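Local structure of phage related exonuclease (Haemophilus somnus 129PT, 3K93) at residues V77-A82 with Q154-L159; D100-S105 with W146-D151; D111-W116 with A135-Q140. The protein probably degrades DNA as a phage-type exonuclease of the PD-(D/E)XK nuclease kind, with a metal-binding active site. All coordinates share one frame; numbering follows the deposited sequence.

Interaction 1 of 3, residues V77-A82 with Q154-L159; sequences VTRGLA and QIDFVL
Arg79 spreads the edge of its guanidinium group against two side chains of strand 152-158, Asp156 and Gln154. The Asp156 carboxylate is gripped end-on in a two-pronged salt bridge: NH1 of Arg79 meets OD2 of Asp156 at 2.8 Å through the syn lone pair, while NH2 of Arg79 reaches OD1 of Asp156 at 2.8 Å along an almost straight bond (171°). The two flat groups lie within 27° of coplanar. Gln154 is held side-on instead, one oxygen taking two bonds: its OE1 stands 2.7 Å from Arg79 NH2 and 3.3 Å from Arg79 NE, and both donors approach from the same face of the amide. With its chain extended from CG to NE, Arg79 spans the gap from the helix end to the strand. The rotation of the guanidinium is fixed further by a bond from NH1 to Ser75 O. Asp156 is buried and also bonds Ser75 OG and Thr191 OG1, while NE2 of Gln154 turns to Gln152 OE1. Just past Arg79, Gly80 closes the helix in a Schellman motif. The contact thus pins the C-terminal end of helix 68-79 across one side of the four-stranded mixed sheet, where strand 152-158 runs between strands 108-114 and 189-195.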
loop_
_atom_site.group_PDB
_atom_site.type_symbol
_atom_site.label_atom_id
_atom_site.label_comp_id
_atom_site.label_asym_id
_atom_site.label_seq_id
_atom_site.Cartn_x
_atom_site.Cartn_y
_atom_site.Cartn_z
ATOM N N VAL A 77 -14.173 -34.303 11.007
ATOM C CA VAL A 77 -14.884 -35.189 10.069
ATOM C C VAL A 77 -14.058 -35.437 8.814
ATOM O O VAL A 77 -14.108 -36.517 8.255
ATOM C CB VAL A 77 -16.302 -34.685 9.657
ATOM C CG1 VAL A 77 -17.188 -34.469 10.892
ATOM C CG2 VAL A 77 -16.194 -33.430 8.817
ATOM N N THR A 78 -13.277 -34.460 8.381
ATOM C CA THR A 78 -12.408 -34.649 7.224
ATOM C C THR A 78 -11.426 -35.797 7.470
ATOM O O THR A 78 -11.067 -36.502 6.536
ATOM C CB THR A 78 -11.640 -33.369 6.891
ATOM O OG1 THR A 78 -12.566 -32.375 6.420
ATOM C CG2 THR A 78 -10.581 -33.635 5.813
ATOM N N ARG A 79 -11.043 -36.004 8.731
ATOM C CA ARG A 79 -10.084 -37.047 9.115
ATOM C C ARG A 79 -10.672 -38.270 9.843
ATOM O O ARG A 79 -9.933 -39.168 10.214
ATOM C CB ARG A 79 -9.003 -36.424 10.018
ATOM C CG ARG A 79 -8.211 -35.349 9.339
ATOM C CD ARG A 79 -7.340 -34.629 10.291
ATOM N NE ARG A 79 -6.518 -33.665 9.586
ATOM C CZ ARG A 79 -6.896 -32.443 9.223
ATOM N NH1 ARG A 79 -8.117 -31.977 9.514
ATOM N NH2 ARG A 79 -6.023 -31.659 8.590
ATOM N N GLY A 80 -11.981 -38.293 10.072
ATOM C CA GLY A 80 -12.590 -39.377 10.828
ATOM C C GLY A 80 -12.143 -39.421 12.277
ATOM O O GLY A 80 -12.128 -40.484 12.871
ATOM N N LEU A 81 -11.788 -38.266 12.841
ATOM C CA LEU A 81 -11.294 -38.170 14.215
ATOM C C LEU A 81 -12.216 -37.273 15.029
ATOM O O LEU A 81 -12.714 -36.290 14.510
ATOM C CB LEU A 81 -9.899 -37.524 14.226
ATOM C CG LEU A 81 -8.792 -38.312 13.526
ATOM C CD1 LEU A 81 -7.624 -37.407 13.230
ATOM C CD2 LEU A 81 -8.385 -39.525 14.399
ATOM N N ALA A 82 -12.408 -37.597 16.304
ATOM C CA ALA A 82 -13.150 -36.750 17.234
ATOM C C ALA A 82 -12.143 -35.786 17.805
ATOM O O ALA A 82 -11.332 -36.177 18.605
ATOM C CB ALA A 82 -13.740 -37.590 18.351
ATOM N N GLN A 154 -0.781 -29.549 10.093
ATOM C CA GLN A 154 -1.621 -29.393 8.953
ATOM C C GLN A 154 -2.458 -28.154 9.135
ATOM O O GLN A 154 -3.146 -28.023 10.124
ATOM C CB GLN A 154 -2.490 -30.648 8.783
ATOM C CG GLN A 154 -1.688 -31.902 8.469
ATOM C CD GLN A 154 -2.556 -33.091 8.314
ATOM O OE1 GLN A 154 -3.724 -32.962 7.998
ATOM N NE2 GLN A 154 -2.004 -34.269 8.545
ATOM N N ILE A 155 -2.378 -27.237 8.181
ATOM C CA ILE A 155 -3.122 -25.983 8.239
ATOM C C ILE A 155 -4.359 -26.216 7.406
ATOM O O ILE A 155 -4.264 -26.447 6.202
ATOM C CB ILE A 155 -2.317 -24.819 7.642
ATOM C CG1 ILE A 155 -0.989 -24.639 8.362
ATOM C CG2 ILE A 155 -3.108 -23.529 7.679
ATOM C CD1 ILE A 155 0.060 -23.887 7.530
ATOM N N ASP A 156 -5.512 -26.206 8.055
ATOM C CA ASP A 156 -6.815 -26.339 7.385
ATOM C C ASP A 156 -7.394 -24.939 7.106
ATOM O O ASP A 156 -7.933 -24.285 8.008
ATOM C CB ASP A 156 -7.787 -27.089 8.303
ATOM C CG ASP A 156 -7.574 -28.613 8.311
ATOM O OD1 ASP A 156 -6.734 -29.169 7.549
ATOM O OD2 ASP A 156 -8.307 -29.260 9.079
ATOM N N PHE A 157 -7.252 -24.468 5.872
ATOM C CA PHE A 157 -7.929 -23.269 5.401
ATOM C C PHE A 157 -9.370 -23.692 5.123
ATOM O O PHE A 157 -9.592 -24.593 4.321
ATOM C CB PHE A 157 -7.300 -22.769 4.111
ATOM C CG PHE A 157 -5.935 -22.222 4.292
ATOM C CD1 PHE A 157 -5.754 -20.941 4.768
ATOM C CD2 PHE A 157 -4.826 -22.968 3.977
ATOM C CE1 PHE A 157 -4.489 -20.429 4.937
ATOM C CE2 PHE A 157 -3.556 -22.447 4.140
ATOM C CZ PHE A 157 -3.388 -21.197 4.629
ATOM N N VAL A 158 -10.323 -23.018 5.790
ATOM C CA VAL A 158 -11.734 -23.360 5.723
ATOM C C VAL A 158 -12.594 -22.124 5.453
ATOM O O VAL A 158 -12.422 -21.066 6.097
ATOM C CB VAL A 158 -12.190 -24.067 7.007
ATOM C CG1 VAL A 158 -11.560 -25.449 7.089
ATOM C CG2 VAL A 158 -11.836 -23.250 8.230
ATOM N N LEU A 159 -13.495 -22.240 4.477
ATOM C CA LEU A 159 -14.424 -21.167 4.099
ATOM C C LEU A 159 -15.827 -21.544 4.516
ATOM O O LEU A 159 -16.416 -22.507 3.975
ATOM C CB LEU A 159 -14.410 -20.921 2.574
ATOM C CG LEU A 159 -15.350 -19.807 2.114
ATOM C CD1 LEU A 159 -14.985 -18.447 2.764
ATOM C CD2 LEU A 159 -15.427 -19.693 0.549
#

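Interaction 2 of 3, residues D100-S105 with W146-D151; sequences DIYVPS and WLWDCD. With NA (sodium ion), chain B.
Tyr102 and Trp148 form an edge-to-face aromatic pair, the edge of Trp148 turned to the face of Tyr102, that ties the outer strand 101-103 of the four-stranded mixed sheet to the C-terminal end of helix 137-148, which finishes in a Schellman motif at Asp149. The Tyr102 ring lies 4.4 Å, centroid to centroid, from the five-membered ring of Trp148, with the planes inclined at 51°. CD1 of Trp148 sits over the centre of the tyrosine face, 3.5 Å from Tyr102 CG. Pro104 CD backs the opposite face, so the phenol is sandwiched. A chi1 of 170° swings the Tyr102 ring away from its backbone N and across to the helix. A sulfur-aromatic contact adds a third neighbour: SG of Cys150 lies at the rim, 3.5 Å from Tyr102 CE1. Side chains of Tyr102, Trp148 and Cys150 all rest on Ile109 of the adjacent strand, and Arg90 makes a cation-pi contact with Trp148. The polar contacts involve metal and water. At the start of 100-105, Asp100 OD2 coordinates the sodium ion at 2.4 Å, in a site shared with Asp111 and Thr112. Between the segments, one water lies 2.8 Å from Tyr102 OH and donates to Asp149 O at 2.9 Å.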
loop_
_atom_site.group_PDB
_atom_site.type_symbol
_atom_site.label_atom_id
_atom_site.label_comp_id
_atom_site.label_asym_id
_atom_site.label_seq_id
_atom_site.Cartn_x
_atom_site.Cartn_y
_atom_site.Cartn_z
ATOM N N ASP A 100 -4.667 -24.861 18.034
ATOM C CA ASP A 100 -6.096 -25.179 17.965
ATOM C C ASP A 100 -6.327 -26.615 18.353
ATOM O O ASP A 100 -7.131 -26.897 19.246
ATOM C CB ASP A 100 -6.647 -24.967 16.554
ATOM C CG ASP A 100 -6.629 -23.500 16.129
ATOM O OD1 ASP A 100 -6.841 -22.653 17.040
ATOM O OD2 ASP A 100 -6.376 -23.195 14.899
ATOM N N ILE A 101 -5.645 -27.528 17.661
ATOM C CA ILE A 101 -5.822 -28.968 17.861
ATOM C C ILE A 101 -4.479 -29.673 18.001
ATOM O O ILE A 101 -3.559 -29.444 17.223
ATOM C CB ILE A 101 -6.588 -29.608 16.695
ATOM C CG1 ILE A 101 -7.816 -28.745 16.303
ATOM C CG2 ILE A 101 -7.014 -31.038 17.054
ATOM C CD1 ILE A 101 -8.579 -29.204 15.046
ATOM N N TYR A 102 -4.376 -30.523 19.019
ATOM C CA TYR A 102 -3.207 -31.364 19.249
ATOM C C TYR A 102 -3.687 -32.799 19.163
ATOM O O TYR A 102 -4.627 -33.145 19.842
ATOM C CB TYR A 102 -2.626 -31.087 20.646
ATOM C CG TYR A 102 -1.556 -32.052 21.123
ATOM C CD1 TYR A 102 -0.520 -32.456 20.289
ATOM C CD2 TYR A 102 -1.544 -32.520 22.451
ATOM C CE1 TYR A 102 0.491 -33.327 20.744
ATOM C CE2 TYR A 102 -0.516 -33.395 22.915
ATOM C CZ TYR A 102 0.479 -33.786 22.042
ATOM O OH TYR A 102 1.470 -34.631 22.452
ATOM N N VAL A 103 -3.053 -33.608 18.312
ATOM C CA VAL A 103 -3.397 -35.049 18.161
ATOM C C VAL A 103 -2.131 -35.866 18.516
ATOM O O VAL A 103 -1.287 -36.139 17.632
ATOM C CB VAL A 103 -3.906 -35.370 16.703
ATOM C CG1 VAL A 103 -4.523 -36.773 16.626
ATOM C CG2 VAL A 103 -4.919 -34.319 16.252
ATOM N N PRO A 104 -1.960 -36.212 19.818
ATOM C CA PRO A 104 -0.741 -36.896 20.248
ATOM C C PRO A 104 -0.560 -38.280 19.584
ATOM O O PRO A 104 0.562 -38.667 19.244
ATOM C CB PRO A 104 -0.941 -37.046 21.768
ATOM C CG PRO A 104 -2.402 -36.954 21.967
ATOM C CD PRO A 104 -2.900 -36.023 20.941
ATOM N N SER A 105 -1.676 -38.979 19.397
ATOM C CA SER A 105 -1.756 -40.240 18.643
ATOM C C SER A 105 -1.008 -40.172 17.279
ATOM O O SER A 105 -0.435 -41.157 16.846
ATOM C CB SER A 105 -3.247 -40.565 18.448
ATOM O OG SER A 105 -3.997 -39.322 18.475
ATOM N N TRP A 146 7.345 -27.407 17.988
ATOM C CA TRP A 146 8.413 -27.316 18.982
ATOM C C TRP A 146 7.820 -27.422 20.387
ATOM O O TRP A 146 8.229 -28.256 21.151
ATOM C CB TRP A 146 9.147 -25.997 18.830
ATOM C CG TRP A 146 10.312 -25.874 19.653
ATOM C CD1 TRP A 146 10.994 -26.883 20.309
ATOM C CD2 TRP A 146 11.014 -24.681 19.923
ATOM N NE1 TRP A 146 12.065 -26.369 20.967
ATOM C CE2 TRP A 146 12.102 -25.016 20.753
ATOM C CE3 TRP A 146 10.828 -23.347 19.550
ATOM C CZ2 TRP A 146 13.002 -24.076 21.196
ATOM C CZ3 TRP A 146 11.713 -22.423 19.978
ATOM C CH2 TRP A 146 12.791 -22.776 20.803
ATOM N N LEU A 147 6.787 -26.630 20.659
ATOM C CA LEU A 147 6.167 -26.599 21.967
ATOM C C LEU A 147 5.434 -27.867 22.316
ATOM O O LEU A 147 5.325 -28.186 23.491
ATOM C CB LEU A 147 5.202 -25.415 22.083
ATOM C CG LEU A 147 5.803 -24.029 22.188
ATOM C CD1 LEU A 147 4.736 -22.970 21.952
ATOM C CD2 LEU A 147 6.454 -23.815 23.573
ATOM N N TRP A 148 4.935 -28.592 21.313
ATOM C CA TRP A 148 4.116 -29.804 21.526
ATOM C C TRP A 148 4.818 -31.090 21.108
ATOM O O TRP A 148 4.204 -32.132 21.114
ATOM C CB TRP A 148 2.753 -29.675 20.801
ATOM C CG TRP A 148 1.684 -29.181 21.672
ATOM C CD1 TRP A 148 0.876 -29.936 22.457
ATOM C CD2 TRP A 148 1.297 -27.814 21.890
ATOM N NE1 TRP A 148 0.002 -29.136 23.138
ATOM C CE2 TRP A 148 0.241 -27.829 22.818
ATOM C CE3 TRP A 148 1.736 -26.583 21.382
ATOM C CZ2 TRP A 148 -0.381 -26.666 23.265
ATOM C CZ3 TRP A 148 1.114 -25.430 21.820
ATOM C CH2 TRP A 148 0.075 -25.478 22.762
ATOM N N ASP A 149 6.110 -31.019 20.790
ATOM C CA ASP A 149 6.908 -32.208 20.420
ATOM C C ASP A 149 6.252 -33.033 19.323
ATOM O O ASP A 149 6.105 -34.236 19.471
ATOM C CB ASP A 149 7.194 -33.105 21.640
ATOM C CG ASP A 149 8.211 -32.496 22.610
ATOM O OD1 ASP A 149 9.223 -31.897 22.177
ATOM O OD2 ASP A 149 8.016 -32.648 23.828
ATOM N N CYS A 150 5.858 -32.371 18.235
ATOM C CA CYS A 150 5.178 -33.018 17.111
ATOM C C CYS A 150 6.053 -33.046 15.884
ATOM O O CYS A 150 6.955 -32.223 15.706
ATOM C CB CYS A 150 3.872 -32.277 16.755
ATOM S SG CYS A 150 2.521 -32.520 17.949
ATOM N N ASP A 151 5.731 -33.990 15.012
ATOM C CA ASP A 151 6.450 -34.220 13.763
ATOM C C ASP A 151 5.818 -33.555 12.576
ATOM O O ASP A 151 6.501 -33.344 11.588
ATOM C CB ASP A 151 6.549 -35.732 13.470
ATOM C CG ASP A 151 7.481 -36.434 14.422
ATOM O OD1 ASP A 151 8.350 -35.745 15.023
ATOM O OD2 ASP A 151 7.329 -37.663 14.572
HETATM NA NA NA B . -6.241 -20.975 13.910
HETATM O O HOH W 1 -8.343 -20.767 15.507
HETATM O O HOH W 2 3.538 -35.137 20.563
HETATM O O HOH W 3 -4.062 -20.219 15.178
HETATM O O HOH W 4 -6.207 -18.772 13.174
#

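Interaction 3 of 3, residues D111-W116 with A135-Q140; sequences DTKCSW and AGYDIQ. With NA (sodium ion), chain B.
Lys113 lays the end of its chain across one face of the Tyr137 ring and delivers its amine to Gln140. CE of Lys113 is centred above the ring, 3.5 Å from the Tyr137 centroid and only 7° off the normal, a CH-pi contact. NZ of Lys113 stands 3.9 Å from the same centroid in a cation-pi contact, shifted toward CD1 and CE1. The amine then donates to Gln140 OE1 at 2.8 Å, tilted 16° from the carbonyl plane, and makes a salt bridge, weak as a hydrogen bond, to Asp111 OD1 at 2.9 Å. A bend at chi2 (-70°), with the chain extended beyond it, brings the amine to both oxygens. A bound di(hydroxyethyl)ether molecule lies about 3 Å from the Lys113 side chain, between nearest atoms.

Around this shell lies the sodium site. Asp111 OD1 and Thr112 O, the latter at 2.4 Å, bind the ion together with Asp100 OD2 and three waters, six ligands in all. One of these waters donates to Asp111 OD2 at 2.8 Å and accepts a weak bond from Gln140 NE2, so Gln140 touches both the lysine and the metal's water shell. Its NE2 is positioned by Tyr144 OH. Ala135 CB is centred over the opposite face of the Tyr137 ring.

Asp100 followed by Asp111-Thr112-Lys113 is consistent with the D...(D/E)-x-K signature of PD-(D/E)XK nucleases, with sodium probably occupying the catalytic metal position. Gly136 is the junction between two helices, ending helix 125-135 in a Schellman motif and standing at the N-cap position of helix 137-148, where its O accepts from Gln140 N at 3.1 Å. Through Tyr137 and Gln140, the first turn of helix 137-148 meets Lys113 of strand 108-114; Ile155 of neighbouring strand 152-158 packs on both Lys113 and Tyr137, while Thr112 touches helix 68-79.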
loop_
_atom_site.group_PDB
_atom_site.type_symbol
_atom_site.label_atom_id
_atom_site.label_comp_id
_atom_site.label_asym_id
_atom_site.label_seq_id
_atom_site.Cartn_x
_atom_site.Cartn_y
_atom_site.Cartn_z
ATOM N N ASP A 111 -4.208 -26.666 12.680
ATOM C CA ASP A 111 -4.609 -25.292 12.844
ATOM C C ASP A 111 -5.683 -24.924 11.788
ATOM O O ASP A 111 -5.511 -25.184 10.589
ATOM C CB ASP A 111 -3.400 -24.358 12.691
ATOM C CG ASP A 111 -3.637 -22.998 13.344
ATOM O OD1 ASP A 111 -4.315 -22.149 12.715
ATOM O OD2 ASP A 111 -3.203 -22.773 14.510
ATOM N N THR A 112 -6.778 -24.326 12.243
ATOM C CA THR A 112 -7.848 -23.911 11.375
ATOM C C THR A 112 -7.708 -22.407 11.050
ATOM O O THR A 112 -7.497 -21.588 11.950
ATOM C CB THR A 112 -9.210 -24.144 12.043
ATOM O OG1 THR A 112 -9.264 -23.421 13.279
ATOM C CG2 THR A 112 -9.477 -25.627 12.285
ATOM N N LYS A 113 -7.823 -22.054 9.777
ATOM C CA LYS A 113 -7.812 -20.674 9.335
ATOM C C LYS A 113 -9.135 -20.427 8.594
ATOM O O LYS A 113 -9.353 -20.972 7.513
ATOM C CB LYS A 113 -6.631 -20.438 8.387
ATOM C CG LYS A 113 -5.264 -20.920 8.960
ATOM C CD LYS A 113 -4.802 -20.053 10.105
ATOM C CE LYS A 113 -3.395 -20.452 10.523
ATOM N NZ LYS A 113 -2.977 -19.779 11.762
ATOM N N CYS A 114 -9.997 -19.598 9.195
ATOM C CA CYS A 114 -11.338 -19.326 8.665
ATOM C C CYS A 114 -11.282 -18.163 7.713
ATOM O O CYS A 114 -11.299 -17.034 8.134
ATOM C CB CYS A 114 -12.307 -18.999 9.820
ATOM S SG CYS A 114 -12.690 -20.460 10.793
ATOM N N SER A 115 -11.223 -18.444 6.419
ATOM C CA SER A 115 -11.155 -17.394 5.405
ATOM C C SER A 115 -12.363 -16.440 5.448
ATOM O O SER A 115 -13.497 -16.858 5.749
ATOM C CB SER A 115 -11.064 -18.020 4.023
ATOM O OG SER A 115 -10.039 -19.007 3.981
ATOM N N TRP A 116 -12.117 -15.175 5.152
ATOM C CA TRP A 116 -13.197 -14.203 5.084
ATOM C C TRP A 116 -14.189 -14.450 3.930
ATOM O O TRP A 116 -15.419 -14.516 4.142
ATOM C CB TRP A 116 -12.628 -12.782 4.980
ATOM C CG TRP A 116 -13.669 -11.741 4.900
ATOM C CD1 TRP A 116 -13.987 -10.990 3.803
ATOM C CD2 TRP A 116 -14.576 -11.338 5.944
ATOM N NE1 TRP A 116 -15.027 -10.145 4.101
ATOM C CE2 TRP A 116 -15.410 -10.334 5.404
ATOM C CE3 TRP A 116 -14.751 -11.717 7.283
ATOM C CZ2 TRP A 116 -16.412 -9.687 6.162
ATOM C CZ3 TRP A 116 -15.756 -11.077 8.057
ATOM C CH2 TRP A 116 -16.578 -10.086 7.484
ATOM N N ALA A 135 1.728 -15.516 4.842
ATOM C CA ALA A 135 1.146 -15.131 6.128
ATOM C C ALA A 135 2.020 -15.551 7.322
ATOM O O ALA A 135 1.732 -15.156 8.421
ATOM C CB ALA A 135 -0.228 -15.672 6.291
ATOM N N GLY A 136 3.068 -16.333 7.082
ATOM C CA GLY A 136 3.913 -16.857 8.125
ATOM C C GLY A 136 3.380 -18.054 8.899
ATOM O O GLY A 136 3.918 -18.394 9.960
ATOM N N TYR A 137 2.338 -18.702 8.395
ATOM C CA TYR A 137 1.760 -19.835 9.117
ATOM C C TYR A 137 2.662 -21.020 9.133
ATOM O O TYR A 137 2.599 -21.813 10.055
ATOM C CB TYR A 137 0.441 -20.245 8.542
ATOM C CG TYR A 137 -0.611 -19.168 8.501
ATOM C CD1 TYR A 137 -0.702 -18.196 9.507
ATOM C CD2 TYR A 137 -1.563 -19.146 7.476
ATOM C CE1 TYR A 137 -1.699 -17.239 9.483
ATOM C CE2 TYR A 137 -2.559 -18.153 7.433
ATOM C CZ TYR A 137 -2.618 -17.228 8.435
ATOM O OH TYR A 137 -3.559 -16.256 8.436
ATOM N N ASP A 138 3.504 -21.174 8.117
ATOM C CA ASP A 138 4.496 -22.249 8.167
ATOM C C ASP A 138 5.396 -22.152 9.407
ATOM O O ASP A 138 5.598 -23.133 10.107
ATOM C CB ASP A 138 5.321 -22.345 6.872
ATOM C CG ASP A 138 5.856 -20.996 6.372
ATOM O OD1 ASP A 138 5.638 -19.939 6.990
ATOM O OD2 ASP A 138 6.518 -20.998 5.326
ATOM N N ILE A 139 5.876 -20.953 9.708
ATOM C CA ILE A 139 6.767 -20.731 10.852
ATOM C C ILE A 139 5.969 -20.881 12.162
ATOM O O ILE A 139 6.466 -21.428 13.158
ATOM C CB ILE A 139 7.386 -19.315 10.823
ATOM C CG1 ILE A 139 8.077 -19.030 9.477
ATOM C CG2 ILE A 139 8.404 -19.176 11.911
ATOM C CD1 ILE A 139 9.196 -20.073 9.140
ATOM N N GLN A 140 4.735 -20.395 12.145
ATOM C CA GLN A 140 3.846 -20.569 13.291
ATOM C C GLN A 140 3.716 -22.052 13.642
ATOM O O GLN A 140 3.730 -22.415 14.827
ATOM C CB GLN A 140 2.475 -19.982 12.986
ATOM C CG GLN A 140 1.436 -20.051 14.104
ATOM C CD GLN A 140 0.024 -19.700 13.649
ATOM O OE1 GLN A 140 -0.261 -19.679 12.453
ATOM N NE2 GLN A 140 -0.880 -19.469 14.615
HETATM NA NA NA B . -6.241 -20.975 13.910
HETATM O O HOH W 3 -4.062 -20.219 15.178
HETATM O O HOH W 1 -8.343 -20.767 15.507
HETATM O O HOH W 4 -6.207 -18.772 13.174
#

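How the interactions relate
All three contacts attach helices to the same four-stranded sheet. Interaction 3 lies closest to the middle of the chain and, like interaction 1, is partly buried; interaction 2 is buried although far from the chain centre. Interactions 2 and 3 use the two ends of helix 137-148, and their segments meet at the sodium ion, through Asp100 on one side and Asp111 and Thr112 on the other. Interactions 1 and 3 share neighbouring strands, joined by probable backbone hydrogen bonds from Asp156 N to Asp111 O and from Val158 N to Lys113 O. Chemistry follows place: a charged clamp at a helix end, aromatic and sulfur packing beside the outer strand, and a lysine, amide and metal network at the presumed active site.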